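Local coordinates for replication protein (Sphinx1.76-related DNA, PDB 6H24) that probably initiates replication of its plasmid-like DNA, the chain described being its dimeric N-terminal winged-helix (WH1) domain, at residues I4-A9 with Y81-E86; A13-A18 with E125-Q130; I39-P44 with A116-I121; V47-Y52 with D105-E110; R95-I100 with I111-A116. All blocks are in the same frame, centred on the assembly; numbering follows the deposited sequence.

Interaction 1 (I4-A9 with Y81-E86); sequences IVKDNA and YQEKRE
Helix 2-14 and strand 78-85 run nearly antiparallel where Lys6 meets Tyr81, the short axes of 4-9 and 81-85 making an angle of 166° and approaching to 8.0 Å. The CA atoms of Lys6 and Tyr81 are 6.0 Å apart, and no direct hydrogen bond crosses between the segments; side chains and one water make the join. Lys6 swings CG anti to its backbone N (chi1 -175°), which lays its aliphatic chain alongside the tyrosine and over one ring face. Lys6 CG stands 3.8 Å from the centroid of the Tyr81 ring, only 8° off the normal, a well-centred CH-pi contact, and Lys6 CD continues to within 3.6 Å of Tyr81 CZ. Because both side chains point the same way, their polar ends arrive together. A water accepts from Lys6 NZ (3.0 Å), hydrogen-bonds Tyr81 OH and donates to Glu83 OE2, while Lys6 NZ also bonds to Ala116 O. Glu83 is held from its other oxygen, OE1, by a salt bridge with Arg85 NH1 (2.9 Å) lying in the guanidinium plane; Arg85 NE in turn pairs with Glu110 of the second subunit. Ala9 CB packs on Tyr81 CB at the base of the ring. The arrangement seats the N-terminal helix of this WH1 domain against the hairpin of strands 78-85 and 88-95, which probably elaborates the basic winged-helix fold.

Interaction 2 (A13-A18 with E125-Q130); sequences ASYNLA and EEQFTQ
Gln127 is the first residue of 125-130 to reach across, its NE2 donating to Ser14 OG at 3.1 Å with an N-H...O angle of 152°. CG lies anti to the backbone N (chi1 -173°) and the chain then bends at chi2, turning the amide toward the serine; Ser14 OG is also hydrogen-bonded to Met11 O. The same Gln127 NE2 lies 3.6 Å from Tyr15 CE1, with amide and ring planes only 16° apart. Replacing Gln127 by an alanine removes this donor and is likely to cost Ser14 OG its bond from the last helix and the tyrosine ring its contact with NE2. In this way the last helix of the WH1 domain, 121-128, packs beside the type I turn Ser14-Leu17 at the C-terminal side of helix 2-14. Next comes Phe128, whose ring tip is wedged between Ser14 CB, 3.9 Å from CE1, and Leu17 CD2, 3.8 Å from CZ; the leucine crosses it at about a right angle. Beyond, Thr129 leaves the helix, and its OG1 donates back to Glu125 O.

Interaction 3 (I39-P44 with A116-I121); sequences INANDP and AVVPLI
The peptide group between Asn40 and Ala41 is covered on one face by Val118, whose CG2 stands over it, 3.7 Å from Asn40 C and 3.8 Å from Ala41 N. The side-chain amide of Asn40 points the other way and is held at both its polar ends. Asn42 N donates to Asn40 OD1 in the carbonyl plane (2.8 Å), an Asx turn, and Asp43 N donates to the same oxygen from a slight tilt. At the other end Asn40 ND2 reaches Asp43 OD2 at 3.0 Å, within the amide plane but from above the carboxylate plane. Three bonds thus hold the rotation of the amide and help to shape the bend of the loop. This loop links helix 19-34 to strand 45-48, and it is laid against the connection from strand 108-113 to helix 121-128; Ala41 and Asn42 also pack on the second subunit. Val118 straddles the backbone: with CG1 anti to its own N (chi1 169°), CG1 approaches Ile39 O at 3.6 Å while CG2 covers the next peptide. Ile39 and Ile121 cross obliquely, Ile39 CD1 meeting Ile121 CG2 at 3.9 Å, and both isoleucines rest on Phe113 and on Ile29 of helix 19-34.

Interaction 4 (V47-Y52 with D105-E110); sequences VHASSY and DTATVE
Val47 and His48 belong to the short first strand of a winged-helix domain, paired antiparallel with Val109 and Thr108 at the start of the returning strand 108-113. Val47 and Val109 form the hydrogen-bonded pair: Val47 N gives to Val109 O, and Val109 N to Val47 O, both at 2.9 Å. Their side chains meet on one face of the sheet, Val109 CG2 lying 3.7 Å from Val47 CB. On the other face, at the non-hydrogen-bonded pair, Thr108 runs alongside His48 and sets CG2 over the imidazole near its rim, 3.4 Å from His48 CD2. Thr108 takes the crowded position with OG1 (chi1 62°), where it shares a hydrogen bond with Thr106 OG1, and this leaves the methyl to cover the ring. Past His48 the first segment turns into helix 49-56, yet the hydrogen bonding to the second segment goes on for one residue more: Ala49 N points almost straight at Ala107 O (2.9 Å). That carbonyl also accepts from a water held by Ser50 N. Ala107 and Thr108 together face Met103 as a G1 bulge. The chemistry implies that Ala107 O serves two backbone N-H groups at the helix start, Ala49 N directly and Ser50 N through the water, tying the helix start to the strand.

Interaction 5 (R95-I100 with I111-A116); sequences RWVSQI and IIFAPA
Backbone hydrogen bonds carry much of this pairing: Ala114 N gives to Trp96 O (3.0 Å, nearly straight, though from above the carbonyl plane), Ser98 N to Ile112 O (2.9 Å) and Ile112 N to Gln99 O (3.0 Å). Val97 CA adds a C-H...O contact to Ile112 O, 3.1 Å away. A water joins Ser98 OG to Phe113 O. Among the side chains, Ile112 crosses the Gln99 chain, which is extended beyond a CG anti to its N (chi1 -175°), and puts CD1 3.6 Å from Gln99 NE2. On the other face Ile100 CG2 meets Ile111 CG2 at 4.1 Å. Where the side chains of Val97 and Phe113 diverge, Val97 CG1 still packs on Phe113 CD1. With an alanine here in place of Ile112, CD1 is gone, and a gap is likely to open beside Gln99 and Pro44, leaving the glutamine amide less restrained. The antiparallel strands 97-103 and 108-113 match the wing hairpin of a winged helix, here extended by Gln99 and Ile100 pairing with a strand of the second subunit, so that the sheet continues through the dimer.

In the fold
The five contacts span the WH1 domain from one end to the other, interactions 1 and 4 lying about 34 Å apart between centres on opposite sides of the chain's centre. Interactions 1 and 2 share helix 2-14; interactions 4 and 5 share strand 108-113, the middle strand of the three-stranded sheet. Interaction 5 is central: its centre is about 7 Å from that of interaction 3, with which it shares Ala116, and its Trp96 packs on Ser14 and Leu17 of interaction 2. Along the chain, interactions 3, 4 and 5 are nested inside the loop closed by interaction 2, which brings the two terminal helices together. All but interaction 2 touch the second subunit, so fold and dimer are built from common elements.

Interaction 1 (I4-A9 with Y81-E86)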
# COMPACT_ATOMS: atom_id res chain seq x y z
N ILE A 4 -4.30 -13.69 15.80
CA ILE A 4 -5.65 -14.23 15.64
C ILE A 4 -6.62 -13.13 15.23
O ILE A 4 -7.49 -13.33 14.37
CB ILE A 4 -6.11 -14.93 16.93
N VAL A 5 -6.47 -11.93 15.81
CA VAL A 5 -7.38 -10.84 15.49
C VAL A 5 -7.21 -10.42 14.04
O VAL A 5 -8.20 -10.20 13.32
CB VAL A 5 -7.17 -9.66 16.45
CG1 VAL A 5 -8.03 -8.48 16.05
CG2 VAL A 5 -7.51 -10.07 17.88
N LYS A 6 -5.96 -10.25 13.59
CA LYS A 6 -5.74 -9.82 12.20
C LYS A 6 -6.21 -10.90 11.23
O LYS A 6 -6.85 -10.60 10.22
CB LYS A 6 -4.27 -9.45 11.98
CG LYS A 6 -4.01 -8.88 10.58
CD LYS A 6 -2.56 -8.43 10.35
CE LYS A 6 -1.52 -9.50 10.52
NZ LYS A 6 -0.19 -8.96 10.09
N ASP A 7 -5.89 -12.17 11.52
CA ASP A 7 -6.34 -13.28 10.69
C ASP A 7 -7.86 -13.24 10.55
O ASP A 7 -8.39 -13.31 9.44
CB ASP A 7 -5.87 -14.59 11.35
CG ASP A 7 -6.15 -15.85 10.53
OD1 ASP A 7 -7.20 -15.95 9.87
OD2 ASP A 7 -5.30 -16.78 10.57
N ASN A 8 -8.56 -13.06 11.67
CA ASN A 8 -10.02 -13.00 11.64
C ASN A 8 -10.50 -11.84 10.77
O ASN A 8 -11.43 -12.00 9.97
CB ASN A 8 -10.56 -12.83 13.06
CG ASN A 8 -10.47 -14.10 13.87
OD1 ASN A 8 -10.27 -15.18 13.33
ND2 ASN A 8 -10.64 -13.96 15.18
N ALA A 9 -9.91 -10.66 10.96
CA ALA A 9 -10.34 -9.50 10.19
C ALA A 9 -10.11 -9.71 8.70
O ALA A 9 -10.96 -9.36 7.87
CB ALA A 9 -9.62 -8.24 10.68
N TYR A 81 -8.25 -3.45 11.79
CA TYR A 81 -8.04 -4.34 12.93
C TYR A 81 -7.21 -3.57 13.95
O TYR A 81 -6.72 -2.48 13.67
CB TYR A 81 -7.35 -5.65 12.51
CG TYR A 81 -5.99 -5.43 11.90
CD1 TYR A 81 -5.85 -5.09 10.56
CD2 TYR A 81 -4.83 -5.55 12.66
CE1 TYR A 81 -4.62 -4.87 10.00
CE2 TYR A 81 -3.58 -5.33 12.10
CZ TYR A 81 -3.49 -4.98 10.77
OH TYR A 81 -2.26 -4.76 10.19
N GLN A 82 -7.01 -4.18 15.12
CA GLN A 82 -6.23 -3.54 16.17
C GLN A 82 -5.02 -4.41 16.49
O GLN A 82 -5.05 -5.63 16.32
CB GLN A 82 -7.04 -3.34 17.47
CG GLN A 82 -8.17 -2.33 17.42
CD GLN A 82 -8.97 -2.33 18.71
OE1 GLN A 82 -10.20 -2.47 18.71
NE2 GLN A 82 -8.28 -2.16 19.84
N GLU A 83 -3.95 -3.75 16.95
CA GLU A 83 -2.70 -4.38 17.36
C GLU A 83 -2.20 -3.76 18.65
O GLU A 83 -2.49 -2.60 18.95
CB GLU A 83 -1.58 -4.24 16.32
CG GLU A 83 -1.60 -5.22 15.19
CD GLU A 83 -0.37 -5.09 14.30
OE1 GLU A 83 0.44 -4.16 14.51
OE2 GLU A 83 -0.21 -5.93 13.40
N LYS A 84 -1.42 -4.55 19.40
CA LYS A 84 -0.71 -4.04 20.57
C LYS A 84 0.52 -3.23 20.14
O LYS A 84 1.15 -3.52 19.12
CB LYS A 84 -0.28 -5.20 21.47
N ARG A 85 0.76 -2.15 20.86
CA ARG A 85 2.02 -1.41 20.81
C ARG A 85 2.57 -1.34 22.23
O ARG A 85 1.90 -1.73 23.19
CB ARG A 85 1.84 -0.01 20.23
CG ARG A 85 1.44 -0.03 18.77
CD ARG A 85 2.66 -0.11 17.87
NE ARG A 85 2.30 -0.07 16.45
CZ ARG A 85 1.93 -1.13 15.74
NH1 ARG A 85 1.88 -2.34 16.31
NH2 ARG A 85 1.62 -1.00 14.46
N GLU A 86 3.80 -0.85 22.36
CA GLU A 86 4.37 -0.66 23.69
C GLU A 86 3.43 0.18 24.55
O GLU A 86 3.06 -0.22 25.66
CB GLU A 86 5.75 0.00 23.61
CG GLU A 86 6.94 -0.96 23.53
CD GLU A 86 8.25 -0.30 23.94
OE1 GLU A 86 8.29 0.95 24.04
OE2 GLU A 86 9.24 -1.02 24.18
O HOH W 1 -0.03 -6.07 10.95

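Interaction 2 (A13-A18 with E125-Q130)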
# COMPACT_ATOMS: atom_id res chain seq x y z
N ALA A 13 -12.92 -10.07 5.73
CA ALA A 13 -12.85 -9.18 4.57
C ALA A 13 -12.72 -9.96 3.27
O ALA A 13 -13.17 -9.50 2.22
CB ALA A 13 -11.68 -8.21 4.74
N SER A 14 -12.11 -11.15 3.32
CA SER A 14 -11.90 -11.93 2.11
C SER A 14 -13.20 -12.31 1.42
O SER A 14 -13.22 -12.50 0.20
CB SER A 14 -11.09 -13.19 2.46
OG SER A 14 -11.90 -14.20 3.03
N TYR A 15 -14.31 -12.42 2.17
CA TYR A 15 -15.59 -12.75 1.57
C TYR A 15 -16.05 -11.70 0.56
O TYR A 15 -16.93 -11.99 -0.25
CB TYR A 15 -16.68 -12.90 2.64
CG TYR A 15 -16.47 -14.00 3.65
CD1 TYR A 15 -15.78 -15.17 3.33
CD2 TYR A 15 -16.99 -13.89 4.93
CE1 TYR A 15 -15.61 -16.18 4.26
CE2 TYR A 15 -16.82 -14.89 5.87
CZ TYR A 15 -16.13 -16.03 5.53
OH TYR A 15 -15.98 -17.02 6.48
N ASN A 16 -15.51 -10.49 0.63
CA ASN A 16 -15.96 -9.42 -0.26
C ASN A 16 -15.29 -9.48 -1.62
O ASN A 16 -15.79 -8.86 -2.57
CB ASN A 16 -15.67 -8.05 0.36
CG ASN A 16 -16.19 -7.93 1.77
OD1 ASN A 16 -17.26 -8.43 2.10
ND2 ASN A 16 -15.42 -7.25 2.62
N LEU A 17 -14.16 -10.18 -1.73
CA LEU A 17 -13.45 -10.24 -3.00
C LEU A 17 -14.26 -11.05 -4.00
O LEU A 17 -14.81 -12.11 -3.67
CB LEU A 17 -12.08 -10.89 -2.81
CG LEU A 17 -10.92 -10.01 -2.38
CD1 LEU A 17 -11.26 -9.21 -1.14
CD2 LEU A 17 -9.67 -10.86 -2.18
N ALA A 18 -14.30 -10.58 -5.24
CA ALA A 18 -14.84 -11.37 -6.33
C ALA A 18 -13.95 -12.58 -6.61
O ALA A 18 -12.78 -12.63 -6.23
CB ALA A 18 -14.98 -10.52 -7.59
N GLU A 125 -4.17 -18.55 0.69
CA GLU A 125 -4.13 -19.67 -0.24
C GLU A 125 -5.12 -20.74 0.18
O GLU A 125 -5.82 -21.32 -0.66
CB GLU A 125 -2.70 -20.20 -0.38
CG GLU A 125 -2.57 -21.36 -1.38
CD GLU A 125 -1.13 -21.82 -1.61
OE1 GLU A 125 -0.23 -21.49 -0.80
OE2 GLU A 125 -0.90 -22.54 -2.60
N GLU A 126 -5.21 -21.02 1.49
CA GLU A 126 -6.16 -22.00 2.01
C GLU A 126 -7.59 -21.52 1.80
O GLU A 126 -8.45 -22.27 1.33
CB GLU A 126 -5.91 -22.25 3.50
CG GLU A 126 -4.55 -22.87 3.81
CD GLU A 126 -4.22 -22.86 5.30
OE1 GLU A 126 -5.08 -22.47 6.12
OE2 GLU A 126 -3.08 -23.25 5.65
N GLN A 127 -7.85 -20.25 2.14
CA GLN A 127 -9.18 -19.69 2.04
C GLN A 127 -9.72 -19.75 0.62
O GLN A 127 -10.92 -19.99 0.40
CB GLN A 127 -9.14 -18.23 2.52
CG GLN A 127 -10.48 -17.55 2.65
CD GLN A 127 -11.18 -17.88 3.95
OE1 GLN A 127 -10.87 -18.89 4.59
NE2 GLN A 127 -12.12 -17.04 4.35
N PHE A 128 -8.86 -19.49 -0.36
CA PHE A 128 -9.25 -19.34 -1.75
C PHE A 128 -9.17 -20.61 -2.58
O PHE A 128 -9.75 -20.65 -3.67
CB PHE A 128 -8.39 -18.24 -2.39
CG PHE A 128 -8.64 -16.87 -1.82
CD1 PHE A 128 -9.82 -16.57 -1.14
CD2 PHE A 128 -7.68 -15.88 -1.95
CE1 PHE A 128 -10.04 -15.30 -0.63
CE2 PHE A 128 -7.90 -14.61 -1.43
CZ PHE A 128 -9.07 -14.33 -0.77
N THR A 129 -8.45 -21.64 -2.14
CA THR A 129 -8.35 -22.85 -2.93
C THR A 129 -9.69 -23.56 -2.99
O THR A 129 -10.33 -23.79 -1.96
CB THR A 129 -7.30 -23.81 -2.37
OG1 THR A 129 -6.01 -23.20 -2.40
CG2 THR A 129 -7.27 -25.10 -3.20
N GLN A 130 -10.11 -23.90 -4.19
CA GLN A 130 -11.34 -24.65 -4.41
C GLN A 130 -10.98 -26.01 -4.97
O GLN A 130 -9.94 -26.19 -5.62
CB GLN A 130 -12.28 -23.92 -5.37
CG GLN A 130 -12.89 -22.67 -4.76
CD GLN A 130 -13.58 -21.81 -5.79
OE1 GLN A 130 -13.57 -22.13 -6.98
NE2 GLN A 130 -14.16 -20.71 -5.35

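Interaction 3 (I39-P44 with A116-I121)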
# COMPACT_ATOMS: atom_id res chain seq x y z
N ILE A 39 7.54 -14.10 -1.30
CA ILE A 39 6.48 -13.10 -1.19
C ILE A 39 6.81 -12.18 -0.02
O ILE A 39 6.95 -12.63 1.12
CB ILE A 39 5.10 -13.75 -1.04
CG1 ILE A 39 4.83 -14.60 -2.28
CG2 ILE A 39 4.01 -12.69 -0.87
CD1 ILE A 39 3.49 -15.29 -2.28
N ASN A 40 6.93 -10.89 -0.32
CA ASN A 40 7.28 -9.89 0.69
C ASN A 40 6.64 -8.56 0.29
O ASN A 40 5.99 -8.46 -0.75
CB ASN A 40 8.80 -9.78 0.85
CG ASN A 40 9.49 -9.40 -0.45
OD1 ASN A 40 9.29 -8.31 -0.96
ND2 ASN A 40 10.33 -10.29 -0.98
N ALA A 41 6.84 -7.55 1.12
CA ALA A 41 6.17 -6.27 0.92
C ALA A 41 6.91 -5.35 -0.04
O ALA A 41 6.47 -4.21 -0.23
CB ALA A 41 5.99 -5.55 2.27
N ASN A 42 8.00 -5.80 -0.66
CA ASN A 42 8.78 -4.98 -1.56
C ASN A 42 8.75 -5.42 -3.02
O ASN A 42 8.79 -4.56 -3.90
CB ASN A 42 10.24 -4.94 -1.10
CG ASN A 42 10.54 -3.74 -0.24
OD1 ASN A 42 10.77 -2.64 -0.74
ND2 ASN A 42 10.52 -3.95 1.07
N ASP A 43 8.69 -6.71 -3.29
CA ASP A 43 9.01 -7.21 -4.63
C ASP A 43 7.74 -7.50 -5.41
O ASP A 43 6.87 -8.22 -4.90
CB ASP A 43 9.85 -8.48 -4.53
CG ASP A 43 11.19 -8.25 -3.87
OD1 ASP A 43 11.65 -7.09 -3.83
OD2 ASP A 43 11.79 -9.23 -3.38
N PRO A 44 7.60 -7.00 -6.64
CA PRO A 44 6.40 -7.32 -7.41
C PRO A 44 6.32 -8.79 -7.77
O PRO A 44 7.33 -9.44 -8.06
CB PRO A 44 6.53 -6.46 -8.67
CG PRO A 44 7.45 -5.37 -8.30
CD PRO A 44 8.41 -5.97 -7.32
N ALA A 116 0.86 -5.99 6.02
CA ALA A 116 0.01 -6.70 6.97
C ALA A 116 -0.48 -8.03 6.42
O ALA A 116 -0.77 -8.95 7.19
CB ALA A 116 -1.19 -5.83 7.34
N VAL A 117 -0.59 -8.13 5.10
CA VAL A 117 -1.13 -9.33 4.46
C VAL A 117 -0.06 -10.39 4.25
O VAL A 117 -0.35 -11.59 4.31
CB VAL A 117 -1.79 -8.91 3.13
CG1 VAL A 117 -2.23 -10.13 2.34
CG2 VAL A 117 -2.98 -7.99 3.41
N VAL A 118 1.19 -9.96 4.02
CA VAL A 118 2.26 -10.90 3.70
C VAL A 118 2.30 -12.10 4.64
O VAL A 118 2.42 -13.24 4.16
CB VAL A 118 3.60 -10.16 3.63
CG1 VAL A 118 4.75 -11.14 3.57
CG2 VAL A 118 3.66 -9.21 2.44
N PRO A 119 2.24 -11.94 5.97
CA PRO A 119 2.36 -13.12 6.86
C PRO A 119 1.15 -14.04 6.81
O PRO A 119 1.24 -15.17 7.30
CB PRO A 119 2.51 -12.52 8.26
CG PRO A 119 2.08 -11.10 8.14
CD PRO A 119 2.22 -10.67 6.72
N LEU A 120 0.04 -13.60 6.23
CA LEU A 120 -1.17 -14.40 6.12
C LEU A 120 -1.40 -14.94 4.72
O LEU A 120 -2.50 -15.41 4.42
CB LEU A 120 -2.37 -13.57 6.58
CG LEU A 120 -2.41 -13.29 8.08
CD1 LEU A 120 -3.38 -12.16 8.41
CD2 LEU A 120 -2.77 -14.55 8.85
N ILE A 121 -0.40 -14.89 3.84
CA ILE A 121 -0.60 -15.33 2.46
C ILE A 121 -0.96 -16.82 2.41
O ILE A 121 -1.80 -17.23 1.60
CB ILE A 121 0.64 -15.01 1.61
CG1 ILE A 121 0.65 -13.53 1.23
CG2 ILE A 121 0.63 -15.83 0.33
CD1 ILE A 121 -0.37 -13.16 0.16

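Interaction 4 (V47-Y52 with D105-E110)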
# COMPACT_ATOMS: atom_id res chain seq x y z
N VAL A 47 1.78 -12.12 -12.64
CA VAL A 47 0.73 -13.07 -13.00
C VAL A 47 0.52 -13.00 -14.50
O VAL A 47 0.31 -11.92 -15.06
CB VAL A 47 -0.59 -12.78 -12.26
CG1 VAL A 47 -1.69 -13.73 -12.76
CG2 VAL A 47 -0.41 -12.92 -10.76
N HIS A 48 0.59 -14.16 -15.16
CA HIS A 48 0.36 -14.27 -16.59
C HIS A 48 -1.08 -14.68 -16.87
O HIS A 48 -1.62 -15.57 -16.22
CB HIS A 48 1.30 -15.31 -17.21
CG HIS A 48 2.73 -14.88 -17.29
ND1 HIS A 48 3.55 -14.80 -16.18
CD2 HIS A 48 3.49 -14.52 -18.35
CE1 HIS A 48 4.75 -14.40 -16.56
NE2 HIS A 48 4.74 -14.21 -17.86
N ALA A 49 -1.70 -14.02 -17.85
CA ALA A 49 -3.00 -14.48 -18.30
C ALA A 49 -2.93 -15.94 -18.75
O ALA A 49 -3.90 -16.69 -18.58
CB ALA A 49 -3.53 -13.60 -19.44
N SER A 50 -1.79 -16.36 -19.30
CA SER A 50 -1.63 -17.75 -19.72
C SER A 50 -1.76 -18.70 -18.53
O SER A 50 -2.33 -19.79 -18.66
CB SER A 50 -0.27 -17.94 -20.40
OG SER A 50 0.78 -17.48 -19.57
N SER A 51 -1.26 -18.30 -17.36
CA SER A 51 -1.41 -19.13 -16.17
C SER A 51 -2.86 -19.17 -15.71
O SER A 51 -3.36 -20.23 -15.31
CB SER A 51 -0.51 -18.61 -15.04
OG SER A 51 0.84 -18.55 -15.44
N TYR A 52 -3.56 -18.03 -15.78
CA TYR A 52 -4.98 -18.00 -15.46
C TYR A 52 -5.73 -18.98 -16.35
O TYR A 52 -6.55 -19.78 -15.87
CB TYR A 52 -5.48 -16.55 -15.60
CG TYR A 52 -6.92 -16.26 -15.24
CD1 TYR A 52 -7.57 -16.93 -14.21
CD2 TYR A 52 -7.60 -15.21 -15.85
CE1 TYR A 52 -8.89 -16.63 -13.87
CE2 TYR A 52 -8.91 -14.90 -15.51
CZ TYR A 52 -9.54 -15.60 -14.52
OH TYR A 52 -10.84 -15.27 -14.20
N ASP A 105 0.93 -5.60 -23.71
CA ASP A 105 1.57 -6.29 -24.83
C ASP A 105 1.93 -7.74 -24.49
O ASP A 105 2.07 -8.55 -25.41
CB ASP A 105 2.82 -5.52 -25.28
CG ASP A 105 2.47 -4.25 -26.04
OD1 ASP A 105 1.27 -3.98 -26.23
OD2 ASP A 105 3.40 -3.52 -26.44
N THR A 106 2.10 -8.07 -23.21
CA THR A 106 2.43 -9.43 -22.80
C THR A 106 1.33 -10.12 -21.99
O THR A 106 1.54 -11.24 -21.53
CB THR A 106 3.72 -9.43 -21.96
OG1 THR A 106 3.57 -8.56 -20.84
CG2 THR A 106 4.91 -8.98 -22.80
N ALA A 107 0.18 -9.48 -21.81
CA ALA A 107 -0.93 -10.06 -21.05
C ALA A 107 -0.47 -10.53 -19.68
O ALA A 107 -0.73 -11.66 -19.27
CB ALA A 107 -1.58 -11.21 -21.82
N THR A 108 0.21 -9.63 -18.96
CA THR A 108 0.68 -9.89 -17.61
C THR A 108 0.29 -8.73 -16.71
O THR A 108 0.15 -7.58 -17.15
CB THR A 108 2.20 -10.08 -17.57
OG1 THR A 108 2.85 -8.88 -17.99
CG2 THR A 108 2.62 -11.21 -18.48
N VAL A 109 0.10 -9.04 -15.43
CA VAL A 109 -0.12 -8.04 -14.39
C VAL A 109 0.92 -8.27 -13.29
O VAL A 109 1.62 -9.28 -13.25
CB VAL A 109 -1.55 -8.10 -13.82
CG1 VAL A 109 -2.58 -7.83 -14.93
CG2 VAL A 109 -1.81 -9.43 -13.15
N GLU A 110 1.02 -7.28 -12.40
CA GLU A 110 1.99 -7.30 -11.31
C GLU A 110 1.30 -6.75 -10.06
O GLU A 110 0.57 -5.76 -10.15
CB GLU A 110 3.21 -6.43 -11.61
CG GLU A 110 4.26 -7.04 -12.47
CD GLU A 110 5.51 -6.18 -12.49
OE1 GLU A 110 5.55 -5.18 -11.73
OE2 GLU A 110 6.44 -6.49 -13.26
O HOH W 2 -0.01 -14.32 -20.38

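Interaction 5 (R95-I100 with I111-A116)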
# COMPACT_ATOMS: atom_id res chain seq x y z
N ARG A 95 -4.28 -1.78 3.30
CA ARG A 95 -4.63 -2.27 1.98
C ARG A 95 -4.37 -3.78 1.88
O ARG A 95 -3.69 -4.37 2.73
CB ARG A 95 -3.81 -1.55 0.91
CG ARG A 95 -4.08 -0.05 0.80
CD ARG A 95 -5.53 0.22 0.47
NE ARG A 95 -5.79 1.65 0.29
CZ ARG A 95 -6.97 2.15 -0.01
NH1 ARG A 95 -8.02 1.36 -0.19
NH2 ARG A 95 -7.11 3.46 -0.14
N TRP A 96 -4.93 -4.39 0.84
CA TRP A 96 -4.51 -5.73 0.44
C TRP A 96 -3.21 -5.68 -0.36
O TRP A 96 -2.30 -6.48 -0.13
CB TRP A 96 -5.60 -6.39 -0.41
CG TRP A 96 -6.80 -6.83 0.34
CD1 TRP A 96 -7.79 -6.04 0.84
CD2 TRP A 96 -7.17 -8.19 0.65
NE1 TRP A 96 -8.75 -6.81 1.45
CE2 TRP A 96 -8.39 -8.13 1.35
CE3 TRP A 96 -6.59 -9.43 0.39
CZ2 TRP A 96 -9.04 -9.28 1.81
CZ3 TRP A 96 -7.23 -10.56 0.86
CH2 TRP A 96 -8.45 -10.48 1.55
N VAL A 97 -3.11 -4.73 -1.29
CA VAL A 97 -1.95 -4.56 -2.15
C VAL A 97 -1.55 -3.08 -2.13
O VAL A 97 -2.41 -2.20 -2.08
CB VAL A 97 -2.24 -5.03 -3.59
CG1 VAL A 97 -2.40 -6.54 -3.65
CG2 VAL A 97 -3.52 -4.36 -4.13
N SER A 98 -0.25 -2.82 -2.14
CA SER A 98 0.26 -1.46 -2.16
C SER A 98 0.46 -0.92 -3.57
O SER A 98 0.59 0.30 -3.75
CB SER A 98 1.60 -1.39 -1.42
OG SER A 98 2.53 -2.30 -1.98
N GLN A 99 0.50 -1.80 -4.57
CA GLN A 99 0.91 -1.45 -5.92
C GLN A 99 0.35 -2.50 -6.87
O GLN A 99 0.37 -3.69 -6.56
CB GLN A 99 2.44 -1.41 -6.04
CG GLN A 99 3.00 -0.93 -7.37
CD GLN A 99 4.52 -1.01 -7.43
OE1 GLN A 99 5.10 -1.64 -8.32
NE2 GLN A 99 5.17 -0.38 -6.46
N ILE A 100 -0.09 -2.04 -8.04
CA ILE A 100 -0.52 -2.93 -9.13
C ILE A 100 0.08 -2.42 -10.43
O ILE A 100 0.51 -1.27 -10.54
CB ILE A 100 -2.05 -3.00 -9.24
CG1 ILE A 100 -2.64 -1.60 -9.48
CG2 ILE A 100 -2.64 -3.64 -7.99
CD1 ILE A 100 -4.13 -1.58 -9.76
N ILE A 111 1.58 -7.33 -8.90
CA ILE A 111 1.05 -6.82 -7.65
C ILE A 111 2.13 -6.90 -6.58
O ILE A 111 3.04 -7.72 -6.65
CB ILE A 111 -0.22 -7.56 -7.17
CG1 ILE A 111 0.07 -9.03 -6.82
CG2 ILE A 111 -1.32 -7.49 -8.23
CD1 ILE A 111 -1.11 -9.73 -6.17
N ILE A 112 2.03 -6.01 -5.59
CA ILE A 112 2.79 -6.14 -4.35
C ILE A 112 1.81 -6.19 -3.19
O ILE A 112 0.97 -5.30 -3.05
CB ILE A 112 3.78 -4.98 -4.14
CG1 ILE A 112 4.68 -4.78 -5.36
CG2 ILE A 112 4.64 -5.29 -2.91
CD1 ILE A 112 5.71 -3.67 -5.20
N PHE A 113 1.91 -7.22 -2.36
CA PHE A 113 1.05 -7.30 -1.19
C PHE A 113 1.48 -6.30 -0.13
O PHE A 113 2.67 -6.04 0.07
CB PHE A 113 1.08 -8.72 -0.61
CG PHE A 113 0.33 -9.71 -1.44
CD1 PHE A 113 -1.06 -9.69 -1.47
CD2 PHE A 113 1.00 -10.65 -2.19
CE1 PHE A 113 -1.76 -10.60 -2.24
CE2 PHE A 113 0.30 -11.57 -2.96
CZ PHE A 113 -1.08 -11.55 -2.98
N ALA A 114 0.49 -5.76 0.57
CA ALA A 114 0.75 -4.88 1.70
C ALA A 114 1.39 -5.66 2.84
O ALA A 114 1.16 -6.87 2.99
CB ALA A 114 -0.54 -4.23 2.17
N PRO A 115 2.18 -5.00 3.68
CA PRO A 115 2.93 -5.77 4.70
C PRO A 115 2.06 -6.49 5.72
O PRO A 115 2.47 -7.54 6.22
CB PRO A 115 3.83 -4.71 5.37
CG PRO A 115 3.25 -3.38 4.99
CD PRO A 115 2.55 -3.57 3.67
N ALA A 116 0.86 -5.99 6.02
CA ALA A 116 0.01 -6.70 6.97
C ALA A 116 -0.48 -8.03 6.42
O ALA A 116 -0.77 -8.95 7.19
CB ALA A 116 -1.19 -5.83 7.34
O HOH W 3 3.80 -3.45 0.15